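Local coordinates for sorbitol-6-phosphate dehydrogenase (Erwinia amylovora CFBP1430, PDB 5O3Z), which probably catalyses the oxidation of sorbitol 6-phosphate at C2 to fructose 6-phosphate, as a dehydrogenase of the short-chain dehydrogenase/reductase family, at residues A[140-146]-A[182-188]; A[190-196]-A[228-234]. All coordinates share one frame; numbering follows the deposited sequence.

Contact 1 (A[140-146]-A[182-188])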
ATOM      1  N   ILE A 140      14.080   5.153  16.884  1.00 24.99           N
ATOM      2  CA  ILE A 140      14.310   6.249  15.983  1.00 26.27           C
ATOM      3  C   ILE A 140      12.937   6.566  15.426  1.00 26.25           C
ATOM      4  O   ILE A 140      12.285   5.666  14.864  1.00 24.81           O
ATOM      5  CB  ILE A 140      15.284   5.894  14.857  1.00 25.90           C
ATOM      6  CG1 ILE A 140      16.684   5.584  15.392  1.00 26.64           C
ATOM      7  CG2 ILE A 140      15.315   7.013  13.827  1.00 27.04           C
ATOM      8  CD1 ILE A 140      17.645   4.991  14.378  1.00 26.66           C
ATOM      9  N   ILE A 141      12.502   7.793  15.581  1.00 24.31           N
ATOM     10  CA  ILE A 141      11.216   8.185  15.055  1.00 26.94           C
ATOM     11  C   ILE A 141      11.391   9.385  14.210  1.00 26.67           C
ATOM     12  O   ILE A 141      11.826  10.431  14.702  1.00 27.49           O
ATOM     13  CB  ILE A 141      10.218   8.446  16.191  1.00 29.34           C
ATOM     14  CG1 ILE A 141       9.843   7.090  16.830  1.00 31.18           C
ATOM     15  CG2 ILE A 141       8.956   9.111  15.668  1.00 28.49           C
ATOM     16  CD1 ILE A 141       9.210   7.200  18.197  1.00 35.26           C
ATOM     17  N   GLN A 142      10.963   9.296  12.937  1.00 25.23           N
ATOM     18  CA  GLN A 142      10.938  10.456  12.050  1.00 25.52           C
ATOM     19  C   GLN A 142       9.594  11.157  11.942  1.00 24.31           C
ATOM     20  O   GLN A 142       8.564  10.531  11.704  1.00 26.24           O
ATOM     21  CB  GLN A 142      11.301  10.005  10.620  1.00 27.24           C
ATOM     22  CG  GLN A 142      11.641  11.153   9.663  1.00 29.03           C
ATOM     23  CD  GLN A 142      11.284  10.872   8.166  1.00 28.97           C
ATOM     24  OE1 GLN A 142      10.584   9.900   7.822  1.00 26.62           O
ATOM     25  NE2 GLN A 142      11.700  11.806   7.286  1.00 27.27           N
ATOM     26  N   ILE A 143       9.582  12.460  11.992  1.00 23.93           N
ATOM     27  CA  ILE A 143       8.365  13.237  11.674  1.00 23.05           C
ATOM     28  C   ILE A 143       8.245  13.333  10.141  1.00 23.27           C
ATOM     29  O   ILE A 143       9.140  13.829   9.500  1.00 24.26           O
ATOM     30  CB  ILE A 143       8.418  14.623  12.288  1.00 24.17           C
ATOM     31  CG1 ILE A 143       8.671  14.540  13.818  1.00 23.77           C
ATOM     32  CG2 ILE A 143       7.151  15.365  11.992  1.00 24.74           C
ATOM     33  CD1 ILE A 143       7.830  13.457  14.564  1.00 24.94           C
ATOM     34  N   ASN A 144       7.151  12.792   9.577  1.00 21.15           N
ATOM     35  CA  ASN A 144       6.944  12.731   8.166  1.00 19.69           C
ATOM     36  C   ASN A 144       5.548  13.358   8.005  1.00 20.63           C
ATOM     37  O   ASN A 144       5.087  14.124   8.897  1.00 21.06           O
ATOM     38  CB  ASN A 144       7.165  11.268   7.705  1.00 18.50           C
ATOM     39  CG  ASN A 144       7.420  11.132   6.190  1.00 18.90           C
ATOM     40  OD1 ASN A 144       6.652  11.625   5.351  1.00 20.10           O
ATOM     41  ND2 ASN A 144       8.477  10.446   5.868  1.00 18.28           N
ATOM     42  N   SER A 145       4.849  13.006   6.940  1.00 20.81           N
ATOM     43  CA  SER A 145       3.768  13.778   6.420  1.00 20.41           C
ATOM     44  C   SER A 145       2.883  12.808   5.648  1.00 21.86           C
ATOM     45  O   SER A 145       3.373  11.802   5.122  1.00 20.58           O
ATOM     46  CB  SER A 145       4.284  14.831   5.470  1.00 21.02           C
ATOM     47  OG  SER A 145       3.235  15.564   4.804  1.00 21.67           O
ATOM     48  N   LYS A 146       1.621  13.147   5.504  1.00 22.65           N
ATOM     49  CA  LYS A 146       0.799  12.416   4.535  1.00 25.45           C
ATOM     50  C   LYS A 146       1.344  12.560   3.092  1.00 23.53           C
ATOM     51  O   LYS A 146       1.162  11.676   2.254  1.00 24.44           O
ATOM     52  CB  LYS A 146      -0.644  12.847   4.658  1.00 29.39           C
ATOM     53  CG  LYS A 146      -0.915  14.259   4.275  1.00 31.25           C
ATOM     54  CD  LYS A 146      -2.408  14.480   4.316  1.00 35.71           C
ATOM     55  CE  LYS A 146      -2.793  15.935   4.368  1.00 38.71           C
ATOM     56  NZ  LYS A 146      -2.834  16.474   2.982  1.00 44.18           N
ATOM     57  N   THR A 182      14.149  -0.242  16.960  1.00 23.36           N
ATOM     58  CA  THR A 182      13.065  -0.012  16.026  1.00 23.89           C
ATOM     59  C   THR A 182      13.054   1.433  15.449  1.00 23.83           C
ATOM     60  O   THR A 182      13.512   2.375  16.069  1.00 24.36           O
ATOM     61  CB  THR A 182      11.702  -0.283  16.669  1.00 22.38           C
ATOM     62  OG1 THR A 182      11.376   0.752  17.587  1.00 24.58           O
ATOM     63  CG2 THR A 182      11.646  -1.590  17.333  1.00 22.25           C
ATOM     64  N   VAL A 183      12.437   1.585  14.267  1.00 24.35           N
ATOM     65  CA  VAL A 183      12.474   2.797  13.446  1.00 22.63           C
ATOM     66  C   VAL A 183      11.100   2.935  12.800  1.00 22.45           C
ATOM     67  O   VAL A 183      10.630   1.955  12.168  1.00 22.52           O
ATOM     68  CB  VAL A 183      13.499   2.629  12.326  1.00 22.83           C
ATOM     69  CG1 VAL A 183      13.751   3.993  11.589  1.00 22.13           C
ATOM     70  CG2 VAL A 183      14.798   2.015  12.849  1.00 24.30           C
ATOM     71  N   HIS A 184      10.496   4.093  12.947  1.00 22.82           N
ATOM     72  CA  HIS A 184       9.189   4.476  12.395  1.00 22.93           C
ATOM     73  C   HIS A 184       9.171   5.832  11.823  1.00 24.61           C
ATOM     74  O   HIS A 184       9.946   6.703  12.248  1.00 23.28           O
ATOM     75  CB  HIS A 184       8.121   4.451  13.471  1.00 23.19           C
ATOM     76  CG  HIS A 184       7.976   3.132  14.141  1.00 23.03           C
ATOM     77  ND1 HIS A 184       7.444   2.029  13.478  1.00 24.12           N
ATOM     78  CD2 HIS A 184       8.342   2.705  15.382  1.00 23.16           C
ATOM     79  CE1 HIS A 184       7.524   0.973  14.280  1.00 23.94           C
ATOM     80  NE2 HIS A 184       8.053   1.355  15.452  1.00 23.84           N
ATOM     81  N   SER A 185       8.262   6.045  10.862  1.00 21.28           N
ATOM     82  CA  SER A 185       7.978   7.342  10.337  1.00 20.86           C
ATOM     83  C   SER A 185       6.530   7.648  10.685  1.00 21.93           C
ATOM     84  O   SER A 185       5.614   6.782  10.516  1.00 20.53           O
ATOM     85  CB  SER A 185       8.229   7.357   8.820  1.00 21.49           C
ATOM     86  OG  SER A 185       9.623   7.432   8.511  1.00 21.62           O
ATOM     87  N   LEU A 186       6.291   8.859  11.169  1.00 21.02           N
ATOM     88  CA  LEU A 186       4.955   9.278  11.546  1.00 21.72           C
ATOM     89  C   LEU A 186       4.388  10.134  10.494  1.00 22.40           C
ATOM     90  O   LEU A 186       4.930  11.193  10.217  1.00 21.03           O
ATOM     91  CB  LEU A 186       4.948  10.071  12.889  1.00 23.01           C
ATOM     92  CG  LEU A 186       5.466   9.418  14.152  1.00 23.71           C
ATOM     93  CD1 LEU A 186       5.050  10.228  15.405  1.00 24.17           C
ATOM     94  CD2 LEU A 186       5.002   7.947  14.239  1.00 25.02           C
ATOM     95  N   MET A 187       3.287   9.697   9.864  1.00 19.99           N
ATOM     96  CA  MET A 187       2.776  10.399   8.749  1.00 21.19           C
ATOM     97  C   MET A 187       1.722  11.373   9.181  1.00 22.20           C
ATOM     98  O   MET A 187       0.537  11.078   9.240  1.00 24.83           O
ATOM     99  CB  MET A 187       2.323   9.393   7.640  1.00 20.72           C
ATOM    100  CG  MET A 187       3.143   8.105   7.600  1.00 19.59           C
ATOM    101  SD  MET A 187       4.897   8.358   7.197  1.00 20.16           S
ATOM    102  CE  MET A 187       4.801   8.869   5.458  1.00 19.82           C
ATOM    103  N   LEU A 188       2.109  12.596   9.459  1.00 23.25           N
ATOM    104  CA  LEU A 188       1.153  13.572  10.003  1.00 23.21           C
ATOM    105  C   LEU A 188       0.225  14.136   9.008  1.00 23.69           C
ATOM    106  O   LEU A 188       0.589  14.369   7.854  1.00 23.89           O
ATOM    107  CB  LEU A 188       1.902  14.753  10.643  1.00 23.19           C
ATOM    108  CG  LEU A 188       2.931  14.324  11.705  1.00 23.18           C
ATOM    109  CD1 LEU A 188       3.474  15.554  12.376  1.00 23.78           C
ATOM    110  CD2 LEU A 188       2.492  13.294  12.730  1.00 24.30           C
TER
HETATM  111  O   HOH W   1      10.945   3.894  17.020  1.00 36.03           O

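Contact 2 (A[190-196]-A[228-234])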
ATOM      1  N   ASN A 190      -2.349  17.635   8.536  1.00 26.91           N
ATOM      2  CA  ASN A 190      -2.059  19.052   8.509  1.00 29.49           C
ATOM      3  C   ASN A 190      -2.186  19.642   9.914  1.00 30.07           C
ATOM      4  O   ASN A 190      -3.191  19.410  10.594  1.00 30.62           O
ATOM      5  CB  ASN A 190      -3.050  19.783   7.600  1.00 32.01           C
ATOM      6  CG  ASN A 190      -2.958  19.372   6.136  1.00 35.12           C
ATOM      7  OD1 ASN A 190      -1.891  19.480   5.514  1.00 32.88           O
ATOM      8  ND2 ASN A 190      -4.114  19.034   5.536  1.00 30.67           N
ATOM      9  N   LEU A 191      -1.160  20.371  10.356  1.00 30.51           N
ATOM     10  CA  LEU A 191      -1.133  21.019  11.686  1.00 30.47           C
ATOM     11  C   LEU A 191      -1.689  22.420  11.486  1.00 31.08           C
ATOM     12  O   LEU A 191      -0.953  23.415  11.391  1.00 31.94           O
ATOM     13  CB  LEU A 191       0.281  21.020  12.194  1.00 31.79           C
ATOM     14  CG  LEU A 191       0.991  19.670  12.098  1.00 31.14           C
ATOM     15  CD1 LEU A 191       2.487  19.878  12.167  1.00 30.84           C
ATOM     16  CD2 LEU A 191       0.564  18.802  13.250  1.00 31.76           C
ATOM     17  N   LEU A 192      -3.014  22.493  11.374  1.00 34.90           N
ATOM     18  CA  LEU A 192      -3.713  23.696  10.882  1.00 37.64           C
ATOM     19  C   LEU A 192      -3.478  24.959  11.743  1.00 39.57           C
ATOM     20  O   LEU A 192      -3.495  26.082  11.236  1.00 44.28           O
ATOM     21  CB  LEU A 192      -5.212  23.417  10.768  1.00 36.39           C
ATOM     22  CG  LEU A 192      -5.683  22.293   9.854  1.00 39.55           C
ATOM     23  CD1 LEU A 192      -7.175  22.009  10.035  1.00 41.81           C
ATOM     24  CD2 LEU A 192      -5.386  22.640   8.410  1.00 38.29           C
ATOM     25  N   LYS A 193      -3.260  24.748  13.032  1.00 43.21           N
ATOM     26  CA  LYS A 193      -2.978  25.823  13.985  1.00 46.03           C
ATOM     27  C   LYS A 193      -1.492  26.038  14.237  1.00 47.86           C
ATOM     28  O   LYS A 193      -1.113  26.758  15.157  1.00 54.43           O
ATOM     29  CB  LYS A 193      -3.697  25.515  15.288  1.00 48.01           C
ATOM     30  CG  LYS A 193      -5.194  25.758  15.156  1.00 49.05           C
ATOM     31  CD  LYS A 193      -5.952  25.051  16.270  1.00 57.53           C
ATOM     32  CE  LYS A 193      -7.281  24.488  15.769  1.00 59.19           C
ATOM     33  NZ  LYS A 193      -7.954  23.683  16.821  1.00 58.22           N
ATOM     34  N   SER A 194      -0.645  25.429  13.421  1.00 47.80           N
ATOM     35  CA  SER A 194       0.741  25.804  13.384  1.00 48.26           C
ATOM     36  C   SER A 194       0.880  27.233  12.923  1.00 48.22           C
ATOM     37  O   SER A 194       0.117  27.690  12.095  1.00 47.04           O
ATOM     38  CB  SER A 194       1.492  24.942  12.402  1.00 52.07           C
ATOM     39  OG  SER A 194       1.641  23.653  12.944  1.00 60.69           O
ATOM     40  N   PRO A 195       1.851  27.965  13.485  1.00 54.93           N
ATOM     41  CA  PRO A 195       2.273  29.258  12.896  1.00 54.48           C
ATOM     42  C   PRO A 195       2.634  29.131  11.393  1.00 51.64           C
ATOM     43  O   PRO A 195       2.183  29.904  10.551  1.00 46.34           O
ATOM     44  CB  PRO A 195       3.529  29.609  13.725  1.00 52.25           C
ATOM     45  CG  PRO A 195       3.292  28.968  15.060  1.00 54.43           C
ATOM     46  CD  PRO A 195       2.389  27.774  14.850  1.00 53.00           C
ATOM     47  N   MET A 196       3.453  28.131  11.095  1.00 54.03           N
ATOM     48  CA  MET A 196       3.774  27.747   9.728  1.00 53.24           C
ATOM     49  C   MET A 196       2.509  27.780   8.853  1.00 54.68           C
ATOM     50  O   MET A 196       2.468  28.486   7.832  1.00 52.34           O
ATOM     51  CB  MET A 196       4.342  26.320   9.722  1.00 55.46           C
ATOM     52  CG  MET A 196       5.544  26.067  10.651  1.00 58.79           C
ATOM     53  SD  MET A 196       5.226  25.769  12.433  1.00 64.53           S
ATOM     54  CE  MET A 196       4.823  23.998  12.533  1.00 60.97           C
ATOM     55  N   GLY A 228      -8.244  19.113  12.368  1.00 31.15           N
ATOM     56  CA  GLY A 228      -6.838  19.147  11.974  1.00 31.19           C
ATOM     57  C   GLY A 228      -5.949  18.372  12.910  1.00 28.94           C
ATOM     58  O   GLY A 228      -6.380  17.915  13.980  1.00 28.26           O
ATOM     59  N   CYS A 229      -4.695  18.162  12.544  1.00 27.71           N
ATOM     60  CA  CYS A 229      -3.824  17.388  13.414  1.00 28.89           C
ATOM     61  C   CYS A 229      -3.310  18.306  14.507  1.00 29.64           C
ATOM     62  O   CYS A 229      -2.893  19.411  14.253  1.00 31.28           O
ATOM     63  CB  CYS A 229      -2.658  16.741  12.653  1.00 28.12           C
ATOM     64  SG  CYS A 229      -1.543  15.692  13.599  1.00 30.60           S
ATOM     65  N   ASP A 230      -3.259  17.849  15.721  1.00 30.44           N
ATOM     66  CA  ASP A 230      -2.613  18.716  16.694  1.00 35.76           C
ATOM     67  C   ASP A 230      -1.381  18.105  17.331  1.00 33.32           C
ATOM     68  O   ASP A 230      -1.062  16.925  17.171  1.00 28.90           O
ATOM     69  CB  ASP A 230      -3.661  19.323  17.671  1.00 40.66           C
ATOM     70  CG  ASP A 230      -4.175  18.323  18.701  1.00 44.84           C
ATOM     71  OD1 ASP A 230      -3.568  17.242  18.824  1.00 54.23           O
ATOM     72  OD2 ASP A 230      -5.166  18.635  19.432  1.00 49.64           O
ATOM     73  N   TYR A 231      -0.634  18.934  18.049  1.00 33.64           N
ATOM     74  CA  TYR A 231       0.689  18.514  18.505  1.00 32.85           C
ATOM     75  C   TYR A 231       0.594  17.400  19.493  1.00 29.17           C
ATOM     76  O   TYR A 231       1.513  16.548  19.635  1.00 31.23           O
ATOM     77  CB  TYR A 231       1.479  19.705  19.139  1.00 35.69           C
ATOM     78  CG  TYR A 231       1.912  20.880  18.251  1.00 36.84           C
ATOM     79  CD1 TYR A 231       2.220  20.728  16.887  1.00 38.55           C
ATOM     80  CD2 TYR A 231       2.090  22.133  18.805  1.00 41.29           C
ATOM     81  CE1 TYR A 231       2.669  21.806  16.131  1.00 37.51           C
ATOM     82  CE2 TYR A 231       2.527  23.216  18.047  1.00 42.42           C
ATOM     83  CZ  TYR A 231       2.809  23.048  16.709  1.00 40.96           C
ATOM     84  OH  TYR A 231       3.242  24.117  15.968  1.00 43.52           O
ATOM     85  N   GLN A 232      -0.496  17.398  20.260  1.00 28.75           N
ATOM     86  CA  GLN A 232      -0.668  16.350  21.258  1.00 27.43           C
ATOM     87  C   GLN A 232      -0.901  14.961  20.618  1.00 24.84           C
ATOM     88  O   GLN A 232      -0.429  13.949  21.115  1.00 25.89           O
ATOM     89  CB  GLN A 232      -1.805  16.719  22.251  1.00 27.25           C
ATOM     90  CG  GLN A 232      -1.956  15.729  23.390  1.00 26.04           C
ATOM     91  CD  GLN A 232      -0.833  15.825  24.380  1.00 26.34           C
ATOM     92  OE1 GLN A 232      -0.487  16.933  24.794  1.00 27.86           O
ATOM     93  NE2 GLN A 232      -0.265  14.742  24.745  1.00 25.27           N
ATOM     94  N   ASP A 233      -1.606  14.922  19.499  1.00 27.66           N
ATOM     95  CA  ASP A 233      -1.761  13.614  18.769  1.00 25.37           C
ATOM     96  C   ASP A 233      -0.408  13.082  18.381  1.00 23.70           C
ATOM     97  O   ASP A 233      -0.109  11.966  18.546  1.00 24.33           O
ATOM     98  CB  ASP A 233      -2.586  13.793  17.507  1.00 26.48           C
ATOM     99  CG  ASP A 233      -3.906  14.408  17.752  1.00 27.45           C
ATOM    100  OD1 ASP A 233      -4.632  13.948  18.673  1.00 27.23           O
ATOM    101  OD2 ASP A 233      -4.217  15.331  17.017  1.00 26.67           O
ATOM    102  N   VAL A 234       0.460  13.964  17.920  1.00 24.47           N
ATOM    103  CA  VAL A 234       1.793  13.555  17.555  1.00 24.24           C
ATOM    104  C   VAL A 234       2.547  12.942  18.706  1.00 21.90           C
ATOM    105  O   VAL A 234       3.101  11.838  18.623  1.00 19.65           O
ATOM    106  CB  VAL A 234       2.585  14.734  16.935  1.00 25.31           C
ATOM    107  CG1 VAL A 234       3.978  14.286  16.518  1.00 25.25           C
ATOM    108  CG2 VAL A 234       1.872  15.292  15.711  1.00 25.90           C
TER

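Contact 1 (A[140-146]-A[182-188])
The carboxamide of Gln142 meets Ser185 in its own plane, whereas that of Asn144 is covered on one face by Met187. Ser185 OG donates to Gln142 OE1 over 2.7 Å, within the carbonyl plane of the glutamine. The same oxygen takes a second bond, from Asn144 ND2 at 2.9 Å, and this donor sits about 40° above the glutamine carbonyl plane although OE1 lies close to the amide plane of the asparagine. Met187, bent at both of its outer torsions, lays its methyl over the Asn144 amide, with CE 3.5 Å from Asn144 CG and SD above the same face. In the carbonyl plane of that amide, Asn144 OD1 accepts from Ser145 N on a lone pair.

These residues belong to neighbouring strands of the parallel Rossmann sheet, 139-145 and 182-188, joined by helix 156-176 in a beta-alpha-beta unit. Backbone bonds alternate in register, among them Gln142 N to His184 O (2.9 Å, nearly straight at 170°) and Leu186 N to Gln142 O. Farther along, Asn144 O to Leu188 N is weak at 3.4 Å, but Lys146 N still reaches Leu188 O at 2.8 Å. Facing away from the carboxamides are aliphatic side chains and an imidazole: Ile141 CG2 packs on Leu186 CG, Ile143 CG2 touches Leu188 CD1 at 3.7 Å, and His184 meets Tyr241 edge-to-face.

Helix 156-176 completes the polar cluster. Thr169 OG1 bonds Ser185 OG, and Asn144 ND2 also bonds the carbonyl of Lys162, which belongs with Tyr158 to the family's Tyr-x-x-x-Lys motif. In this buried setting Gln142 OE1, Ser185 OG and Asn144 ND2 all have hydrogen-bond partners. Gln142 OE1 takes one bond from the partner strand and one from its own, which together would restrict the rotation of its carboxamide.

Contact 2 (A[190-196]-A[228-234])
Leu191 packs against Cys229 and Tyr231 at the point where the chain leaves the Rossmann sheet through two tight turns: an inverse gamma turn centred on Leu191 and a type I beta turn from Leu191 to Ser194. From the backbone outwards, Leu191 CB lies 4.1 Å from Cys229 O, and CG, anti to the carbonyl carbon (chi1 -49°), divides the side chain between two neighbours. Leu191 CD2 turns to Cys229, 3.8 Å from SG, with Val234 CG2 just beyond. Its other methyl, CD1, stands at the edge of the Tyr231 ring, near the ring plane and 4.4 Å from CE1.

One backbone bond pins the two segments together, from Cys229 N to Asn190 O at 2.8 Å, with the donor tilted some 23° from the carbonyl plane. Next to it Leu191 CA points its hydrogen almost straight at Cys229 O.

Asp230 and Asp233 form a capping box that starts helix 231-242: Asp233 N donates to Asp230 OD1, and Asp230 N to Asp233 OD2. Asp230 OD1 and Asp233 OD2 approach to 2.7 Å, which may favour a proton on one of them. Helix 17-28 adjoins Tyr231, whose ring meets that of Phe21, while Tyr248 of the second subunit packs on Cys229. Between the two segments run helices of the region that in this family usually covers the substrate site. On the far side of the turn, Leu192 CD1 presses on Gly228 CA at 3.5 Å, tighter than ordinary carbon packing.

How the contacts relate
From the N terminus, the chain first builds the strands through 88-91, then enters strand 139-145. Contact 1 closes a loop of 35 residues, mostly helix 156-176, when strand 182-188 pairs beside it. Only afterwards does contact 2 open: residues 190-196 leave that second strand and enter helix 195-199, helices 201-208 and 215-220 follow, and 228-234 brings the chain back into the start of helix 231-242, ahead of strand 253-256. The two closures are therefore in series, neither nested nor crossed. They meet nonetheless: Leu188 packs on Val234 of helix 231-242 and Lys146 on Asn190 of the turn, tying the C-terminal ends of both strands to contact 2.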